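Local coordinates for adhesion G-protein coupled receptor G6 (Danio rerio, PDB 6V55) that probably mediates adhesion and signalling in myelination through the large, calcium-binding extracellular region of an adhesion G protein-coupled receptor, at residues A[669-683]-A[693-705]. Residues are numbered along the deposited sequence; the frame is centred on the assembly and turned at random.
Sequences VSRINFMFFGRTGLF and LNSYVVASSVGNF. With NAG (2-acetamido-2-deoxy-beta-D-glucopyranose), chain L.
Asn673 and Ser701 meet twice, once through backbone and once through side chains: Asn673 N donates to Ser701 O at 2.9 Å, and Asn673 ND2 reaches Ser701 OG at 2.7 Å, the hydroxyl lying close to the amide plane. Across the contact, Ser700 OG donates to Asn673 O at 2.8 Å, nearly in line with the carbonyl (178°), while Ser701 N gives that oxygen a weak bond. The chi1 of Ser700 (-164°) carries OG away from its own amide and onto this carbonyl. Further along, Met675 and Ala699 form a hydrogen-bonded pair of the antiparallel ladder, and Phe677 N donates to Val697 O at 2.8 Å.

Packing differs on the two faces of the sheet. Toward strand 714-719, Phe674 CZ touches Val698 CG2 at 3.6 Å, and Phe676 CZ sits over one face of the Tyr696 ring. On the face toward helix 573-593, Phe683 lays its ring against Val697, whose CG2 stands 3.9 Å from the ring centroid in a CH-pi contact; Phe683 CZ also points onto the face of the Phe677 ring. Cutting Phe683 back to an alanine would probably open a gap beside Val697 CG1 and CG2 and the Phe677 face.

Backbone bonds thus set the register and serine hydroxyls reinforce one end; through Val698 and Ala699 the sheet runs on into a bound peptide strand, consistent with a GAIN domain holding the segment after its GPS cleavage site.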
# COMPACT_ATOMS: atom_id res chain seq x y z
N VAL A 669 53.35 -20.59 -6.18
CA VAL A 669 53.17 -19.18 -5.87
C VAL A 669 52.82 -18.46 -7.17
O VAL A 669 53.68 -18.27 -8.05
CB VAL A 669 54.41 -18.59 -5.20
CG1 VAL A 669 54.25 -17.09 -4.98
CG2 VAL A 669 54.66 -19.28 -3.87
N SER A 670 51.56 -18.07 -7.29
CA SER A 670 51.04 -17.38 -8.46
C SER A 670 50.59 -15.97 -8.17
O SER A 670 50.60 -15.13 -9.09
CB SER A 670 49.81 -18.13 -9.02
OG SER A 670 50.06 -19.49 -9.32
N ARG A 671 50.15 -15.69 -6.95
CA ARG A 671 49.32 -14.53 -6.68
C ARG A 671 49.77 -13.86 -5.40
O ARG A 671 50.47 -14.45 -4.59
CB ARG A 671 47.84 -14.90 -6.51
CG ARG A 671 47.14 -15.32 -7.76
CD ARG A 671 46.37 -16.58 -7.51
NE ARG A 671 45.46 -16.88 -8.62
CZ ARG A 671 44.13 -16.84 -8.55
NH1 ARG A 671 43.51 -16.54 -7.42
NH2 ARG A 671 43.42 -17.14 -9.63
N ILE A 672 49.35 -12.61 -5.23
CA ILE A 672 49.32 -11.95 -3.93
C ILE A 672 47.86 -11.74 -3.58
O ILE A 672 47.08 -11.31 -4.44
CB ILE A 672 50.06 -10.61 -3.92
CG1 ILE A 672 51.37 -10.74 -4.69
CG2 ILE A 672 50.29 -10.13 -2.48
CD1 ILE A 672 52.32 -9.57 -4.55
N ASN A 673 47.48 -12.06 -2.35
CA ASN A 673 46.14 -11.87 -1.84
C ASN A 673 46.13 -10.73 -0.84
O ASN A 673 47.09 -10.54 -0.09
CB ASN A 673 45.65 -13.16 -1.17
CG ASN A 673 45.74 -14.37 -2.08
OD1 ASN A 673 45.47 -14.26 -3.27
ND2 ASN A 673 46.13 -15.52 -1.54
N PHE A 674 45.04 -9.99 -0.79
CA PHE A 674 44.96 -8.89 0.17
C PHE A 674 43.51 -8.76 0.59
O PHE A 674 42.63 -8.74 -0.27
CB PHE A 674 45.49 -7.60 -0.47
CG PHE A 674 45.64 -6.44 0.48
CD1 PHE A 674 44.57 -5.57 0.72
CD2 PHE A 674 46.87 -6.15 1.05
CE1 PHE A 674 44.69 -4.48 1.57
CE2 PHE A 674 47.01 -5.04 1.90
CZ PHE A 674 45.91 -4.21 2.15
N MET A 675 43.26 -8.69 1.90
CA MET A 675 41.93 -8.42 2.45
C MET A 675 42.02 -7.31 3.49
O MET A 675 42.96 -7.28 4.29
CB MET A 675 41.32 -9.66 3.12
CG MET A 675 41.40 -10.93 2.30
SD MET A 675 40.79 -12.39 3.10
CE MET A 675 42.17 -13.47 2.70
N PHE A 676 41.05 -6.41 3.48
CA PHE A 676 40.94 -5.37 4.50
C PHE A 676 39.59 -5.53 5.17
O PHE A 676 38.55 -5.48 4.49
CB PHE A 676 41.10 -3.98 3.88
CG PHE A 676 40.87 -2.85 4.85
CD1 PHE A 676 39.66 -2.16 4.87
CD2 PHE A 676 41.88 -2.47 5.72
CE1 PHE A 676 39.44 -1.12 5.77
CE2 PHE A 676 41.69 -1.42 6.61
CZ PHE A 676 40.46 -0.76 6.65
N PHE A 677 39.59 -5.71 6.49
CA PHE A 677 38.35 -5.85 7.25
C PHE A 677 38.06 -4.52 7.93
O PHE A 677 38.77 -4.11 8.85
CB PHE A 677 38.46 -6.99 8.26
CG PHE A 677 38.40 -8.36 7.65
CD1 PHE A 677 39.56 -8.96 7.14
CD2 PHE A 677 37.20 -9.06 7.59
CE1 PHE A 677 39.51 -10.23 6.58
CE2 PHE A 677 37.14 -10.34 7.03
CZ PHE A 677 38.31 -10.92 6.53
N GLY A 678 37.03 -3.82 7.47
CA GLY A 678 36.66 -2.57 8.09
C GLY A 678 36.04 -2.72 9.46
O GLY A 678 36.12 -1.79 10.27
N ARG A 679 35.44 -3.88 9.75
CA ARG A 679 34.78 -4.14 11.01
C ARG A 679 35.46 -5.32 11.69
O ARG A 679 36.05 -6.19 11.03
CB ARG A 679 33.29 -4.39 10.79
CG ARG A 679 32.56 -3.13 10.33
CD ARG A 679 31.10 -3.14 10.71
NE ARG A 679 30.93 -3.28 12.15
CZ ARG A 679 30.77 -2.25 12.98
NH1 ARG A 679 30.73 -1.01 12.50
NH2 ARG A 679 30.65 -2.48 14.29
N THR A 680 35.40 -5.35 13.02
CA THR A 680 36.23 -6.28 13.78
C THR A 680 35.45 -7.39 14.47
O THR A 680 36.04 -8.13 15.26
CB THR A 680 37.06 -5.54 14.83
OG1 THR A 680 36.24 -5.26 15.98
CG2 THR A 680 37.64 -4.24 14.27
N GLY A 681 34.17 -7.55 14.17
CA GLY A 681 33.35 -8.48 14.94
C GLY A 681 33.55 -9.95 14.61
O GLY A 681 32.94 -10.80 15.27
N LEU A 682 34.33 -10.26 13.58
CA LEU A 682 34.64 -11.64 13.25
C LEU A 682 35.90 -12.14 13.97
O LEU A 682 36.26 -13.31 13.81
CB LEU A 682 34.80 -11.81 11.73
CG LEU A 682 33.65 -11.46 10.76
CD1 LEU A 682 34.16 -11.37 9.32
CD2 LEU A 682 32.52 -12.48 10.84
N PHE A 683 36.57 -11.28 14.75
CA PHE A 683 37.86 -11.61 15.35
C PHE A 683 37.81 -11.52 16.87
O PHE A 683 38.76 -11.06 17.52
CB PHE A 683 38.96 -10.71 14.79
CG PHE A 683 39.11 -10.77 13.30
CD1 PHE A 683 38.45 -9.84 12.49
CD2 PHE A 683 39.92 -11.73 12.71
CE1 PHE A 683 38.59 -9.88 11.11
CE2 PHE A 683 40.06 -11.77 11.32
CZ PHE A 683 39.39 -10.84 10.53
N LEU A 693 40.91 -5.18 20.84
CA LEU A 693 41.49 -5.01 19.51
C LEU A 693 41.12 -3.62 19.00
O LEU A 693 39.96 -3.35 18.66
CB LEU A 693 40.99 -6.09 18.55
CG LEU A 693 41.30 -5.93 17.04
CD1 LEU A 693 42.75 -6.23 16.69
CD2 LEU A 693 40.36 -6.76 16.20
N ASN A 694 42.10 -2.72 18.97
CA ASN A 694 41.88 -1.36 18.50
C ASN A 694 42.60 -1.17 17.16
O ASN A 694 43.57 -0.42 17.04
CB ASN A 694 42.32 -0.36 19.57
CG ASN A 694 41.93 1.08 19.24
OD1 ASN A 694 42.75 1.85 18.74
ND2 ASN A 694 40.67 1.42 19.48
N SER A 695 42.08 -1.85 16.15
CA SER A 695 42.70 -1.86 14.83
C SER A 695 41.70 -2.32 13.79
O SER A 695 40.70 -2.97 14.10
CB SER A 695 43.91 -2.79 14.80
OG SER A 695 44.68 -2.52 13.66
N TYR A 696 42.00 -2.01 12.53
CA TYR A 696 41.42 -2.80 11.46
C TYR A 696 42.19 -4.11 11.36
O TYR A 696 43.28 -4.26 11.91
CB TYR A 696 41.48 -2.03 10.14
CG TYR A 696 40.68 -0.76 10.21
CD1 TYR A 696 39.30 -0.79 10.04
CD2 TYR A 696 41.30 0.47 10.46
CE1 TYR A 696 38.55 0.38 10.11
CE2 TYR A 696 40.55 1.65 10.53
CZ TYR A 696 39.18 1.59 10.35
OH TYR A 696 38.41 2.72 10.42
N VAL A 697 41.61 -5.09 10.68
CA VAL A 697 42.33 -6.34 10.43
C VAL A 697 42.66 -6.40 8.95
O VAL A 697 41.77 -6.29 8.10
CB VAL A 697 41.52 -7.56 10.86
CG1 VAL A 697 42.39 -8.79 10.72
CG2 VAL A 697 41.08 -7.38 12.29
N VAL A 698 43.94 -6.56 8.65
CA VAL A 698 44.40 -6.71 7.28
C VAL A 698 45.01 -8.10 7.14
O VAL A 698 45.67 -8.60 8.06
CB VAL A 698 45.39 -5.58 6.89
CG1 VAL A 698 46.64 -5.52 7.78
CG2 VAL A 698 45.76 -5.64 5.43
N ALA A 699 44.70 -8.77 6.03
CA ALA A 699 45.29 -10.06 5.74
C ALA A 699 46.06 -10.03 4.42
O ALA A 699 45.77 -9.23 3.53
CB ALA A 699 44.24 -11.17 5.71
N SER A 700 47.05 -10.92 4.32
CA SER A 700 47.77 -11.12 3.07
C SER A 700 48.35 -12.52 3.04
O SER A 700 48.62 -13.11 4.09
CB SER A 700 48.90 -10.11 2.89
OG SER A 700 49.33 -10.09 1.54
N SER A 701 48.53 -13.05 1.82
CA SER A 701 49.16 -14.35 1.60
C SER A 701 49.60 -14.40 0.15
O SER A 701 49.24 -13.54 -0.66
CB SER A 701 48.22 -15.52 1.90
OG SER A 701 47.25 -15.67 0.87
N VAL A 702 50.35 -15.44 -0.19
CA VAL A 702 50.76 -15.66 -1.57
C VAL A 702 50.31 -17.01 -2.09
O VAL A 702 50.76 -17.43 -3.16
CB VAL A 702 52.28 -15.51 -1.74
CG1 VAL A 702 52.68 -14.06 -1.66
CG2 VAL A 702 52.95 -16.29 -0.65
N GLY A 703 49.45 -17.70 -1.37
CA GLY A 703 48.91 -18.94 -1.89
C GLY A 703 48.23 -19.71 -0.78
O GLY A 703 47.97 -19.17 0.30
N ASN A 704 48.04 -21.00 -1.03
CA ASN A 704 47.41 -21.93 -0.10
C ASN A 704 48.31 -22.34 1.09
O ASN A 704 47.95 -23.26 1.83
CB ASN A 704 46.93 -23.17 -0.86
CG ASN A 704 45.71 -23.79 -0.23
OD1 ASN A 704 45.15 -23.21 0.71
ND2 ASN A 704 45.30 -24.96 -0.71
N PHE A 705 49.45 -21.68 1.31
CA PHE A 705 50.42 -22.07 2.32
C PHE A 705 51.02 -20.82 2.94
O PHE A 705 51.06 -19.75 2.31
CB PHE A 705 51.52 -22.98 1.72
CG PHE A 705 52.57 -22.23 0.95
CD1 PHE A 705 52.27 -21.64 -0.28
CD2 PHE A 705 53.86 -22.14 1.45
CE1 PHE A 705 53.22 -20.95 -0.98
CE2 PHE A 705 54.84 -21.46 0.76
CZ PHE A 705 54.52 -20.86 -0.47
C1 NAG L . 44.12 -25.60 -0.14
C2 NAG L . 43.04 -25.90 -1.19
C3 NAG L . 41.77 -26.41 -0.50
C4 NAG L . 42.08 -27.63 0.37
C5 NAG L . 43.22 -27.34 1.35
C6 NAG L . 43.68 -28.57 2.10
C7 NAG L . 42.60 -24.77 -3.32
C8 NAG L . 42.35 -23.46 -4.00
N2 NAG L . 42.76 -24.72 -2.00
O3 NAG L . 40.79 -26.73 -1.48
O4 NAG L . 40.92 -28.02 1.09
O5 NAG L . 44.37 -26.80 0.67
O6 NAG L . 45.04 -28.47 2.51
O7 NAG L . 42.66 -25.83 -3.95
O HOH W 1 37.08 -3.71 18.46